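Local coordinates for FabMG, novel types of Enoyl-acyl carrier protein reductase (PDB 6KI9), which probably catalyses the NADH- or NADPH-dependent reduction of the enoyl-acyl carrier protein double bond that completes each cycle of bacterial fatty acid elongation, at residues 108-113 against 168-173; 118-123 against 197-202; 180-185 against 375-380; 186-191 against 366-371; 287-292 against 424-429. All blocks are in the same frame, centred on the assembly; numbering follows the deposited sequence.

Contact 1 of 5, residues 108-113 against 168-173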
# COMPACT_ATOMS: atom_id res chain seq x y z
N MET A 108 -2.44 -13.77 -26.03
CA MET A 108 -1.35 -12.81 -26.10
C MET A 108 -0.01 -13.51 -25.93
O MET A 108 0.15 -14.37 -25.07
CB MET A 108 -1.50 -11.72 -25.04
CG MET A 108 -2.61 -10.73 -25.31
SD MET A 108 -2.55 -9.32 -24.20
CE MET A 108 -3.90 -8.33 -24.84
N THR A 109 0.95 -13.12 -26.76
CA THR A 109 2.28 -13.71 -26.71
C THR A 109 3.31 -12.63 -26.44
O THR A 109 2.99 -11.44 -26.40
CB THR A 109 2.63 -14.43 -28.02
OG1 THR A 109 2.84 -13.46 -29.05
CG2 THR A 109 1.51 -15.37 -28.43
N LEU A 110 4.55 -13.06 -26.25
CA LEU A 110 5.66 -12.14 -26.05
C LEU A 110 5.75 -11.15 -27.20
O LEU A 110 6.02 -9.96 -27.00
CB LEU A 110 6.97 -12.92 -25.88
CG LEU A 110 8.12 -12.17 -25.21
CD1 LEU A 110 7.63 -11.49 -23.94
CD2 LEU A 110 9.25 -13.13 -24.89
N LYS A 111 5.53 -11.64 -28.42
CA LYS A 111 5.68 -10.82 -29.62
C LYS A 111 4.41 -10.05 -30.00
O LYS A 111 4.49 -9.03 -30.69
CB LYS A 111 6.12 -11.70 -30.79
CG LYS A 111 6.62 -10.92 -32.00
CD LYS A 111 7.93 -10.22 -31.68
CE LYS A 111 8.23 -9.12 -32.69
NZ LYS A 111 7.08 -8.18 -32.85
N SER A 112 3.25 -10.51 -29.55
CA SER A 112 1.99 -9.91 -29.99
C SER A 112 1.36 -8.91 -29.02
O SER A 112 0.57 -8.06 -29.44
CB SER A 112 0.97 -11.02 -30.30
OG SER A 112 0.36 -11.51 -29.12
N TRP A 113 1.69 -9.00 -27.74
CA TRP A 113 0.93 -8.28 -26.71
C TRP A 113 0.88 -6.75 -26.88
O TRP A 113 -0.12 -6.13 -26.53
CB TRP A 113 1.47 -8.61 -25.31
CG TRP A 113 2.82 -8.04 -24.98
CD1 TRP A 113 4.03 -8.67 -25.10
CD2 TRP A 113 3.10 -6.73 -24.46
NE1 TRP A 113 5.04 -7.83 -24.69
CE2 TRP A 113 4.50 -6.63 -24.31
CE3 TRP A 113 2.31 -5.62 -24.13
CZ2 TRP A 113 5.12 -5.48 -23.82
CZ3 TRP A 113 2.93 -4.48 -23.65
CH2 TRP A 113 4.32 -4.42 -23.50
N VAL A 168 -2.06 -13.36 -16.82
CA VAL A 168 -1.70 -13.51 -18.22
C VAL A 168 -0.25 -13.96 -18.27
O VAL A 168 0.60 -13.47 -17.52
CB VAL A 168 -1.91 -12.20 -19.03
CG1 VAL A 168 -1.16 -11.04 -18.40
CG2 VAL A 168 -1.51 -12.40 -20.48
N LYS A 169 0.03 -14.92 -19.15
CA LYS A 169 1.31 -15.62 -19.16
C LYS A 169 2.48 -14.72 -19.52
O LYS A 169 3.61 -14.95 -19.09
CB LYS A 169 1.24 -16.78 -20.16
CG LYS A 169 0.19 -16.55 -21.24
CD LYS A 169 -0.01 -17.77 -22.12
CE LYS A 169 -0.75 -18.88 -21.40
NZ LYS A 169 -0.95 -20.05 -22.30
N VAL A 170 2.20 -13.69 -20.30
CA VAL A 170 3.24 -12.79 -20.79
C VAL A 170 3.73 -11.78 -19.75
O VAL A 170 4.83 -11.25 -19.86
CB VAL A 170 2.76 -12.02 -22.05
CG1 VAL A 170 1.69 -10.99 -21.68
CG2 VAL A 170 3.92 -11.36 -22.77
N PHE A 171 2.92 -11.53 -18.72
CA PHE A 171 3.21 -10.43 -17.80
C PHE A 171 4.51 -10.56 -17.02
O PHE A 171 5.19 -9.56 -16.80
CB PHE A 171 2.06 -10.24 -16.81
CG PHE A 171 2.23 -9.02 -15.95
CD1 PHE A 171 1.95 -7.76 -16.46
CD2 PHE A 171 2.70 -9.13 -14.65
CE1 PHE A 171 2.12 -6.63 -15.68
CE2 PHE A 171 2.88 -8.00 -13.87
CZ PHE A 171 2.59 -6.75 -14.38
N LEU A 172 4.87 -11.77 -16.59
CA LEU A 172 6.11 -11.95 -15.83
C LEU A 172 7.32 -11.41 -16.58
O LEU A 172 8.15 -10.70 -16.01
CB LEU A 172 6.32 -13.42 -15.48
CG LEU A 172 7.65 -13.72 -14.78
CD1 LEU A 172 7.58 -13.35 -13.31
CD2 LEU A 172 8.06 -15.18 -14.95
N ALA A 173 7.44 -11.76 -17.86
CA ALA A 173 8.57 -11.32 -18.68
C ALA A 173 8.58 -9.81 -18.87
O ALA A 173 9.64 -9.15 -18.78
CB ALA A 173 8.53 -12.03 -20.03
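Thr-109 O is gripped from within its own turn and touched from across the contact. Trp-113 N bonds to Thr-109 O at 3.1 Å, Ser-112 N adds a weak bond, and the methyl Val-170 CG2 lies 3.7 Å from the same Thr-109 O. That methyl carries most of the contact. Because CG1 of Val-170 takes the place between the backbone N and the carbonyl carbon (chi1 70°), CG2 is left anti to the N and projects into the opposing turn. It meets Trp-113 CD1 at 3.6 Å, coming obliquely to the indole, whose edge is lined in plane by Thr-109 O and Leu-110 CA. The loop between strand 80-83 and helix 120-146 thus makes one turn of helical backbone that packs against the type I turn from Val-168 to Phe-171 that leads into helix 171-180. At the more exposed margin Leu-110 CD1 lies near both Val-170 and Ala-173, 3.9 Å from Val-170 CG2 and 4.0 Å from Ala-173 CB. The turn itself is held by a reciprocal pair resembling a capping box: Thr-109 N donates to Ser-112 OG at 2.9 Å and 162°, while Ser-112 N returns a weak bond to Thr-109 OG1. Ser-112 OG is also hydrogen-bonded to Asp-116, which ties the turn to the chain that follows.

Contact 2 of 5, residues 118-123 against 197-202; sequences LDWAHI and LGKLIL
Leu-118 begins the contact by setting its CD1 methyl against Leu-200, 4.0 Å from Leu-200 CB and a little farther from CD2, the two side chains crossing at about a right angle. Its backbone N is bonded to the carboxylate of Asp-196, just ahead of the opposing segment. Asp-119 follows as the N-cap of helix 120-146, its OD1 taking weak bonds from Ala-121 N and His-122 N. Trp-120 then reaches across. With CG anti to the carbonyl carbon (chi1 -66°), its indole extends to the other helix, and CH2 at the far corner of the six-membered ring does the touching. Leu-200 N lies at the ring edge, near its plane, 3.7 Å from Trp-120 CH2, and Lys-199 CB approaches the same CH2 obliquely, also at 3.7 Å. Leu-118 CB lies over one face of the indole, toward its rim, and Trp-120 NE1 makes a weak bond to Asp-196, so that this carboxylate serves both the chain and the ring. Ile-123, one turn into the helix, sends CG2 to within 3.9 Å of Leu-200 CD1. Leu-200 thus meets Leu-118, Trp-120 and Ile-123 in turn. The arrangement joins the first turns of helices 120-146 and 196-219; helix 196-219 is one of several helices in the connection between parallel strands 155-159 and 234-240 of a Rossmann-type sheet.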
# COMPACT_ATOMS: atom_id res chain seq x y z
N LEU A 118 -8.18 -5.11 -27.70
CA LEU A 118 -9.26 -5.72 -26.92
C LEU A 118 -10.63 -5.17 -27.29
O LEU A 118 -10.75 -4.04 -27.75
CB LEU A 118 -9.02 -5.51 -25.42
CG LEU A 118 -7.71 -6.04 -24.83
CD1 LEU A 118 -7.55 -5.55 -23.39
CD2 LEU A 118 -7.68 -7.56 -24.88
N ASP A 119 -11.66 -5.99 -27.07
CA ASP A 119 -13.05 -5.57 -27.24
C ASP A 119 -13.52 -4.79 -26.01
O ASP A 119 -13.97 -5.37 -25.04
CB ASP A 119 -13.93 -6.80 -27.50
CG ASP A 119 -15.41 -6.46 -27.64
OD1 ASP A 119 -15.78 -5.27 -27.63
OD2 ASP A 119 -16.21 -7.41 -27.79
N TRP A 120 -13.40 -3.46 -26.08
CA TRP A 120 -13.69 -2.61 -24.92
C TRP A 120 -15.18 -2.55 -24.55
O TRP A 120 -15.52 -2.24 -23.42
CB TRP A 120 -13.15 -1.20 -25.17
CG TRP A 120 -11.65 -1.17 -25.25
CD1 TRP A 120 -10.89 -0.91 -26.35
CD2 TRP A 120 -10.74 -1.44 -24.18
NE1 TRP A 120 -9.55 -0.99 -26.03
CE2 TRP A 120 -9.43 -1.32 -24.70
CE3 TRP A 120 -10.89 -1.78 -22.83
CZ2 TRP A 120 -8.29 -1.51 -23.92
CZ3 TRP A 120 -9.75 -1.97 -22.06
CH2 TRP A 120 -8.48 -1.83 -22.61
N ALA A 121 -16.06 -2.83 -25.50
CA ALA A 121 -17.49 -2.89 -25.20
C ALA A 121 -17.77 -4.05 -24.25
O ALA A 121 -18.46 -3.90 -23.22
CB ALA A 121 -18.29 -3.03 -26.48
N HIS A 122 -17.21 -5.20 -24.59
CA HIS A 122 -17.40 -6.39 -23.78
C HIS A 122 -16.74 -6.20 -22.42
O HIS A 122 -17.33 -6.53 -21.38
CB HIS A 122 -16.82 -7.63 -24.47
CG HIS A 122 -17.06 -8.90 -23.71
ND1 HIS A 122 -18.33 -9.39 -23.48
CD2 HIS A 122 -16.21 -9.75 -23.09
CE1 HIS A 122 -18.24 -10.50 -22.77
NE2 HIS A 122 -16.97 -10.74 -22.52
N ILE A 123 -15.53 -5.66 -22.44
CA ILE A 123 -14.81 -5.37 -21.20
C ILE A 123 -15.65 -4.45 -20.31
O ILE A 123 -15.72 -4.65 -19.10
CB ILE A 123 -13.43 -4.76 -21.48
CG1 ILE A 123 -12.51 -5.83 -22.06
CG2 ILE A 123 -12.82 -4.19 -20.21
CD1 ILE A 123 -11.17 -5.32 -22.50
N LEU A 197 -3.50 -4.11 -23.20
CA LEU A 197 -3.24 -4.87 -21.98
C LEU A 197 -3.03 -3.92 -20.80
O LEU A 197 -3.65 -4.07 -19.74
CB LEU A 197 -2.02 -5.77 -22.15
CG LEU A 197 -1.53 -6.51 -20.91
CD1 LEU A 197 -2.60 -7.49 -20.41
CD2 LEU A 197 -0.22 -7.24 -21.19
N GLY A 198 -2.17 -2.93 -21.00
CA GLY A 198 -1.87 -1.97 -19.95
C GLY A 198 -3.07 -1.12 -19.58
O GLY A 198 -3.27 -0.79 -18.41
N LYS A 199 -3.88 -0.76 -20.57
CA LYS A 199 -5.08 0.02 -20.30
C LYS A 199 -6.06 -0.78 -19.45
O LYS A 199 -6.68 -0.24 -18.53
CB LYS A 199 -5.73 0.48 -21.61
CG LYS A 199 -4.91 1.54 -22.34
CD LYS A 199 -5.49 1.87 -23.71
CE LYS A 199 -4.68 2.97 -24.38
NZ LYS A 199 -5.20 3.30 -25.74
N LEU A 200 -6.17 -2.07 -19.74
CA LEU A 200 -7.02 -2.96 -18.95
C LEU A 200 -6.50 -3.03 -17.51
O LEU A 200 -7.28 -2.91 -16.55
CB LEU A 200 -7.08 -4.36 -19.56
CG LEU A 200 -7.88 -5.39 -18.77
CD1 LEU A 200 -9.35 -4.97 -18.63
CD2 LEU A 200 -7.76 -6.77 -19.41
N ILE A 201 -5.19 -3.22 -17.39
CA ILE A 201 -4.54 -3.25 -16.08
C ILE A 201 -4.84 -1.98 -15.28
O ILE A 201 -5.22 -2.07 -14.12
CB ILE A 201 -3.01 -3.43 -16.21
CG1 ILE A 201 -2.69 -4.84 -16.72
CG2 ILE A 201 -2.32 -3.18 -14.88
CD1 ILE A 201 -1.22 -5.06 -17.01
N LEU A 202 -4.70 -0.82 -15.91
CA LEU A 202 -4.99 0.45 -15.23
C LEU A 202 -6.47 0.57 -14.81
O LEU A 202 -6.77 1.10 -13.73
CB LEU A 202 -4.61 1.64 -16.12
CG LEU A 202 -3.11 1.88 -16.31
CD1 LEU A 202 -2.87 2.89 -17.42
CD2 LEU A 202 -2.45 2.32 -15.01

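Contact 3 of 5, residues 180-185 against 375-380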
# COMPACT_ATOMS: atom_id res chain seq x y z
N LYS A 180 13.56 -4.50 -13.99
CA LYS A 180 14.94 -4.92 -13.76
C LYS A 180 15.84 -4.85 -14.99
O LYS A 180 17.04 -5.08 -14.90
CB LYS A 180 14.97 -6.34 -13.20
CG LYS A 180 14.25 -6.51 -11.88
CD LYS A 180 14.53 -7.88 -11.28
CE LYS A 180 13.99 -8.98 -12.17
NZ LYS A 180 14.28 -10.33 -11.63
N GLY A 181 15.27 -4.52 -16.15
CA GLY A 181 16.03 -4.55 -17.38
C GLY A 181 16.95 -3.36 -17.59
O GLY A 181 16.56 -2.20 -17.40
N ARG A 182 18.18 -3.66 -18.00
CA ARG A 182 19.16 -2.66 -18.42
C ARG A 182 19.64 -3.01 -19.83
O ARG A 182 19.50 -4.15 -20.28
CB ARG A 182 20.34 -2.60 -17.45
CG ARG A 182 20.07 -1.83 -16.17
CD ARG A 182 21.24 -1.93 -15.20
NE ARG A 182 21.42 -3.29 -14.70
CZ ARG A 182 22.38 -3.64 -13.85
NH1 ARG A 182 22.48 -4.90 -13.44
NH2 ARG A 182 23.25 -2.74 -13.42
N GLY A 183 20.19 -2.02 -20.53
CA GLY A 183 20.70 -2.21 -21.88
C GLY A 183 19.59 -2.59 -22.83
O GLY A 183 18.54 -1.96 -22.85
N GLU A 184 19.81 -3.64 -23.62
CA GLU A 184 18.79 -4.12 -24.56
C GLU A 184 17.59 -4.71 -23.83
O GLU A 184 16.51 -4.82 -24.40
CB GLU A 184 19.35 -5.14 -25.54
CG GLU A 184 20.54 -4.67 -26.37
CD GLU A 184 21.21 -5.81 -27.12
OE1 GLU A 184 20.87 -6.98 -26.83
OE2 GLU A 184 22.04 -5.54 -28.01
N ARG A 185 17.79 -5.11 -22.57
CA ARG A 185 16.71 -5.68 -21.78
C ARG A 185 15.75 -4.61 -21.26
O ARG A 185 14.63 -4.92 -20.85
CB ARG A 185 17.27 -6.48 -20.61
CG ARG A 185 18.00 -7.73 -21.00
CD ARG A 185 17.02 -8.86 -21.30
NE ARG A 185 16.10 -9.08 -20.18
CZ ARG A 185 15.07 -9.91 -20.22
NH1 ARG A 185 14.28 -10.04 -19.16
NH2 ARG A 185 14.82 -10.62 -21.31
N ILE A 375 21.18 3.84 -13.20
CA ILE A 375 21.67 4.35 -11.92
C ILE A 375 20.96 3.69 -10.73
O ILE A 375 21.60 3.38 -9.72
CB ILE A 375 21.56 5.89 -11.82
CG1 ILE A 375 22.36 6.41 -10.62
CG2 ILE A 375 20.11 6.37 -11.79
CD1 ILE A 375 22.41 7.92 -10.51
N MET A 376 19.66 3.44 -10.85
CA MET A 376 18.89 2.86 -9.75
C MET A 376 19.28 1.39 -9.54
O MET A 376 19.59 0.97 -8.42
CB MET A 376 17.38 2.98 -10.00
CG MET A 376 16.53 2.31 -8.92
SD MET A 376 14.77 2.68 -8.99
CE MET A 376 14.28 1.78 -10.46
N ILE A 377 19.27 0.60 -10.62
CA ILE A 377 19.57 -0.81 -10.45
C ILE A 377 21.04 -0.97 -10.08
O ILE A 377 21.38 -1.78 -9.20
CB ILE A 377 19.24 -1.63 -11.72
CG1 ILE A 377 17.73 -1.55 -12.00
CG2 ILE A 377 19.66 -3.08 -11.55
CD1 ILE A 377 17.33 -2.07 -13.35
N GLY A 378 21.91 -0.17 -10.70
CA GLY A 378 23.32 -0.19 -10.36
C GLY A 378 23.59 0.11 -8.89
O GLY A 378 24.33 -0.62 -8.22
N THR A 379 22.97 1.17 -8.39
CA THR A 379 23.17 1.60 -7.01
C THR A 379 22.62 0.55 -6.03
O THR A 379 23.29 0.19 -5.05
CB THR A 379 22.51 2.96 -6.74
OG1 THR A 379 23.05 3.94 -7.62
CG2 THR A 379 22.74 3.40 -5.30
N SER A 380 21.42 0.06 -6.32
CA SER A 380 20.80 -0.97 -5.50
C SER A 380 21.70 -2.20 -5.39
O SER A 380 21.95 -2.71 -4.29
CB SER A 380 19.44 -1.37 -6.06
OG SER A 380 18.90 -2.45 -5.33
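Ile-377 packs closely with both of its branches, one on backbone and one on a charged group. CD1 abuts the last residue of helix 171-180, 3.4 Å from Lys-180 O. The other branch, CG2, sits under the guanidinium of Arg-182, 3.6 Å from Arg-182 CZ, with the methyl over the centre of one flat face. A bend at chi3 (-67°) turns the arginine so that its plane lies across the methyl, while its aliphatic part runs past the isoleucine, Arg-182 CG coming 3.9 Å from Ile-377 CD1. An alanine in place of Ile-377 would take away both branches, and would probably leave the guanidinium free to swing and open a gap beside the Lys-180 carbonyl. The outer side is looser. Arg-182 NH2 stays 4.0 Å from Gly-378 N, and Arg-182 NH1 makes a long, weak ion pair with Asp-381 of helix 370-384. Gly-181 leaves the helix where a side chain would collide with Arg-185 O. With no hydrogen bond across it, the contact links the end of helix 171-180 to the flank of helix 370-384 through dispersion and a guanidinium lying flat over a methyl, so the arginine is probably placed more by packing than by charge pairing.

Contact 4 of 5, residues 186-191 against 366-371; sequences FLSSSA and MPNTAE
The side-chain amide of Asn-368 is read at both ends by the backbone of 186-191. Asn-368 ND2 donates to Leu-187 O at 3.1 Å along an almost straight line (170°), the acceptor lying close to the amide plane. At the other end Ser-189 N gives a hydrogen bond of 2.8 Å to Asn-368 OD1. Two bonds at opposite ends fix the amide's rotation and satisfy a buried polar group. Its CG lies between the backbone N and the carbonyl carbon (chi1 64°), which folds the amide over toward the facing segment 186-191. Beside it Phe-186 lays its ring against the peptide between Thr-369 and Ala-370: Ala-370 N is 3.4 Å from Phe-186 CZ and over the ring face, and Ala-370 CB makes a CH-pi contact with the ring. At the far end Ser-190 OG packs 3.4 Å from Pro-367 CB. A second shell sets these groups in place. Ser-188 is the N-cap of helix 189-194, its OG accepting from Ser-190 N at 3.1 Å. Thr-369 caps helix 370-384 through Leu-372 N, while Ile-178 of helix 171-180 packs on Asn-368. A leucine in place of Asn-368 would probably deprive Leu-187 O and Ser-189 N of these bonds. Two chain entries into helices, running nearly antiparallel, are thus joined by one amide that acts as donor and acceptor together, so the fit depends on polarity matched at each end.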
# COMPACT_ATOMS: atom_id res chain seq x y z
N PHE A 186 16.18 -3.35 -21.27
CA PHE A 186 15.34 -2.26 -20.77
C PHE A 186 14.02 -2.20 -21.52
O PHE A 186 13.97 -2.40 -22.73
CB PHE A 186 16.06 -0.92 -20.88
CG PHE A 186 15.17 0.26 -20.59
CD1 PHE A 186 14.86 0.59 -19.28
CD2 PHE A 186 14.62 1.01 -21.61
CE1 PHE A 186 14.03 1.67 -19.00
CE2 PHE A 186 13.79 2.08 -21.34
CZ PHE A 186 13.50 2.41 -20.03
N LEU A 187 12.95 -1.93 -20.79
CA LEU A 187 11.65 -1.73 -21.40
C LEU A 187 10.93 -0.59 -20.70
O LEU A 187 10.85 -0.57 -19.47
CB LEU A 187 10.80 -3.00 -21.34
CG LEU A 187 9.43 -2.90 -22.01
CD1 LEU A 187 9.60 -2.58 -23.49
CD2 LEU A 187 8.66 -4.19 -21.81
N SER A 188 10.43 0.37 -21.48
CA SER A 188 9.70 1.49 -20.92
C SER A 188 8.37 1.03 -20.32
O SER A 188 7.68 0.20 -20.90
CB SER A 188 9.45 2.55 -22.00
OG SER A 188 8.67 3.62 -21.49
N SER A 189 8.02 1.57 -19.16
CA SER A 189 6.71 1.32 -18.56
C SER A 189 5.60 1.81 -19.49
O SER A 189 4.47 1.29 -19.49
CB SER A 189 6.60 1.99 -17.19
OG SER A 189 6.96 3.36 -17.27
N SER A 190 5.93 2.83 -20.28
CA SER A 190 5.00 3.39 -21.25
C SER A 190 4.63 2.37 -22.32
O SER A 190 3.54 2.42 -22.87
CB SER A 190 5.60 4.64 -21.90
OG SER A 190 5.77 5.67 -20.94
N ALA A 191 5.54 1.45 -22.61
CA ALA A 191 5.25 0.39 -23.58
C ALA A 191 4.08 -0.44 -23.10
O ALA A 191 3.19 -0.79 -23.87
CB ALA A 191 6.48 -0.49 -23.81
N MET A 366 5.93 9.11 -13.09
CA MET A 366 6.61 9.28 -14.37
C MET A 366 7.00 7.94 -14.97
O MET A 366 7.12 6.94 -14.26
CB MET A 366 7.85 10.16 -14.19
CG MET A 366 7.55 11.53 -13.62
SD MET A 366 9.06 12.44 -13.28
CE MET A 366 9.68 12.73 -14.94
N PRO A 367 7.20 7.91 -16.30
CA PRO A 367 7.75 6.71 -16.93
C PRO A 367 9.21 6.49 -16.52
O PRO A 367 9.91 7.46 -16.25
CB PRO A 367 7.65 7.00 -18.43
CG PRO A 367 6.67 8.13 -18.54
CD PRO A 367 6.83 8.93 -17.29
N ASN A 368 9.65 5.24 -16.47
CA ASN A 368 11.06 4.95 -16.26
C ASN A 368 11.86 5.33 -17.50
O ASN A 368 11.28 5.54 -18.57
CB ASN A 368 11.26 3.47 -15.92
CG ASN A 368 10.87 2.55 -17.06
OD1 ASN A 368 10.17 2.96 -17.99
ND2 ASN A 368 11.31 1.30 -17.00
N THR A 369 13.17 5.42 -17.35
CA THR A 369 14.06 5.69 -18.48
C THR A 369 15.25 4.75 -18.41
O THR A 369 15.51 4.15 -17.37
CB THR A 369 14.57 7.15 -18.48
OG1 THR A 369 15.35 7.38 -17.30
CG2 THR A 369 13.41 8.14 -18.51
N ALA A 370 15.98 4.62 -19.51
CA ALA A 370 17.17 3.77 -19.54
C ALA A 370 18.21 4.25 -18.53
O ALA A 370 18.88 3.45 -17.87
CB ALA A 370 17.76 3.73 -20.95
N GLU A 371 18.32 5.57 -18.41
CA GLU A 371 19.25 6.19 -17.47
C GLU A 371 18.86 5.85 -16.03
O GLU A 371 19.72 5.52 -15.20
CB GLU A 371 19.28 7.71 -17.68
CG GLU A 371 19.91 8.16 -18.99
CD GLU A 371 19.01 7.95 -20.20
OE1 GLU A 371 17.78 7.81 -20.01
OE2 GLU A 371 19.53 7.93 -21.33
O HOH W 1 10.41 5.80 -20.92

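Contact 5 of 5, residues 287-292 against 424-429; sequences NCPEIR and LSHDVI
Pro-289 sets its CG and CD against the carbonyl oxygen of Leu-424, each 3.2 Å from Leu-424 O. The same CG crosses Ile-429 obliquely, 4.1 Å from Ile-429 CG1, and Pro-289 CB approaches the edge of the His-426 imidazole, near its plane. The proline thus meets three residues at or near the start of helix 426-436. In the plane of that imidazole a water bonds His-426 NE2 at 2.9 Å; it donates to Glu-290 O and Glu-290 OE1, so the histidine and glutamate meet through solvent. The other carboxylate oxygen of Glu-290 is taken by Tyr-241 and Gln-255. Leu-424, with CG anti to the carbonyl carbon (chi1 -55°), brings CD1 to 4.3 Å from Cys-288 SG. Between the backbones, Leu-424 N donates to Asn-287 O at 2.9 Å and 165°, and a water also sits within bonding distance of Asn-287 O and Leu-424 O; the amide of Asn-287 turns to Glu-270. A tetraethylene glycol, probably from the crystallisation liquor, lies with its nearest atom about 3 Å from the Cys-288 side chain and may mark a pocket. The contact continues the pairing of parallel strands 283-287 and 421-423 into their following loops, with helix 394-413 packing on Ile-429 and strand 244-248 covering His-426.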
# COMPACT_ATOMS: atom_id res chain seq x y z
N ASN A 287 -0.47 8.42 3.14
CA ASN A 287 0.60 8.15 2.20
C ASN A 287 1.88 7.80 2.94
O ASN A 287 2.53 8.67 3.53
CB ASN A 287 0.79 9.33 1.26
CG ASN A 287 -0.30 9.41 0.21
OD1 ASN A 287 -0.74 8.38 -0.31
ND2 ASN A 287 -0.76 10.61 -0.10
N CYS A 288 2.22 6.52 2.92
CA CYS A 288 3.26 5.96 3.77
C CYS A 288 4.58 5.81 3.02
O CYS A 288 4.61 5.83 1.79
CB CYS A 288 2.80 4.61 4.34
SG CYS A 288 1.34 4.72 5.38
N PRO A 289 5.69 5.65 3.76
CA PRO A 289 7.00 5.55 3.12
C PRO A 289 7.21 4.30 2.27
O PRO A 289 6.51 3.30 2.43
CB PRO A 289 7.98 5.54 4.30
CG PRO A 289 7.22 6.20 5.41
CD PRO A 289 5.81 5.75 5.23
N GLU A 290 8.19 4.38 1.38
CA GLU A 290 8.72 3.20 0.71
C GLU A 290 9.21 2.20 1.75
O GLU A 290 9.88 2.57 2.71
CB GLU A 290 9.87 3.57 -0.22
CG GLU A 290 9.55 4.61 -1.28
CD GLU A 290 9.69 6.04 -0.78
OE1 GLU A 290 10.08 6.24 0.39
OE2 GLU A 290 9.40 6.96 -1.56
N ILE A 291 8.88 0.92 1.55
CA ILE A 291 9.49 -0.16 2.32
C ILE A 291 9.79 -1.32 1.37
O ILE A 291 9.26 -1.37 0.27
CB ILE A 291 8.58 -0.67 3.46
CG1 ILE A 291 7.26 -1.17 2.90
CG2 ILE A 291 8.36 0.41 4.51
CD1 ILE A 291 6.37 -1.85 3.94
N ARG A 292 10.63 -2.24 1.81
CA ARG A 292 10.90 -3.43 1.03
C ARG A 292 11.19 -4.58 1.98
O ARG A 292 12.34 -4.86 2.31
CB ARG A 292 12.07 -3.22 0.06
CG ARG A 292 12.12 -4.26 -1.05
CD ARG A 292 13.21 -3.97 -2.05
NE ARG A 292 13.18 -4.93 -3.15
CZ ARG A 292 14.24 -5.26 -3.87
NH1 ARG A 292 15.41 -4.70 -3.61
NH2 ARG A 292 14.13 -6.14 -4.85
N LEU A 424 2.87 10.53 5.67
CA LEU A 424 3.72 10.13 6.78
C LEU A 424 5.13 9.94 6.24
O LEU A 424 5.44 8.89 5.69
CB LEU A 424 3.21 8.85 7.45
CG LEU A 424 1.76 8.87 7.92
CD1 LEU A 424 1.42 7.56 8.61
CD2 LEU A 424 1.51 10.04 8.83
N SER A 425 5.96 10.98 6.35
CA SER A 425 7.31 10.91 5.82
C SER A 425 8.32 10.62 6.93
O SER A 425 7.93 10.40 8.09
CB SER A 425 7.66 12.21 5.09
OG SER A 425 6.90 12.33 3.90
N HIS A 426 9.61 10.60 6.59
CA HIS A 426 10.63 10.17 7.53
C HIS A 426 10.71 11.03 8.80
O HIS A 426 11.09 10.54 9.86
CB HIS A 426 12.01 10.14 6.85
CG HIS A 426 12.18 8.98 5.91
ND1 HIS A 426 13.40 8.69 5.32
CD2 HIS A 426 11.32 8.05 5.46
CE1 HIS A 426 13.27 7.62 4.56
NE2 HIS A 426 12.00 7.21 4.63
N ASP A 427 10.33 12.31 8.70
CA ASP A 427 10.40 13.18 9.87
C ASP A 427 9.47 12.71 11.00
O ASP A 427 9.92 12.48 12.13
CB ASP A 427 10.11 14.64 9.48
CG ASP A 427 8.75 14.84 8.83
OD1 ASP A 427 8.23 13.91 8.17
OD2 ASP A 427 8.21 15.96 8.95
N VAL A 428 8.19 12.50 10.68
CA VAL A 428 7.21 12.15 11.71
C VAL A 428 7.39 10.69 12.14
O VAL A 428 7.16 10.35 13.29
CB VAL A 428 5.76 12.44 11.24
CG1 VAL A 428 5.30 11.45 10.17
CG2 VAL A 428 4.81 12.44 12.42
N ILE A 429 7.83 9.84 11.21
CA ILE A 429 8.17 8.46 11.54
C ILE A 429 9.31 8.43 12.57
O ILE A 429 9.24 7.71 13.58
CB ILE A 429 8.59 7.67 10.28
CG1 ILE A 429 7.40 7.53 9.32
CG2 ILE A 429 9.16 6.31 10.65
CD1 ILE A 429 6.41 6.48 9.74
O HOH W 2 5.26 9.06 2.91
O HOH W 3 11.15 5.26 2.73

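Overall arrangement
Contact 5 is the buried one, lying nearest the centre of the chain and prolonging the strand pairing by one backbone bond, with waters nearby. Contacts 1 to 4 are partly buried and lie farther out, among helix ends and the flank of helix 370-384. Contacts 1 and 2 touch through Met-108, Trp-113 and Phe-171 against Leu-118, Leu-197 and Ile-201, and both rely on apolar side chains with no bond across. Contacts 3 and 4 share helix 370-384, contact 4 being nested in the loop closed by contact 3; contact 3 lays a guanidinium over a methyl, contact 4 matches an amide to backbone. Trp-113 also packs on Ala-191 and Leu-187, which joins contact 1 to contact 4.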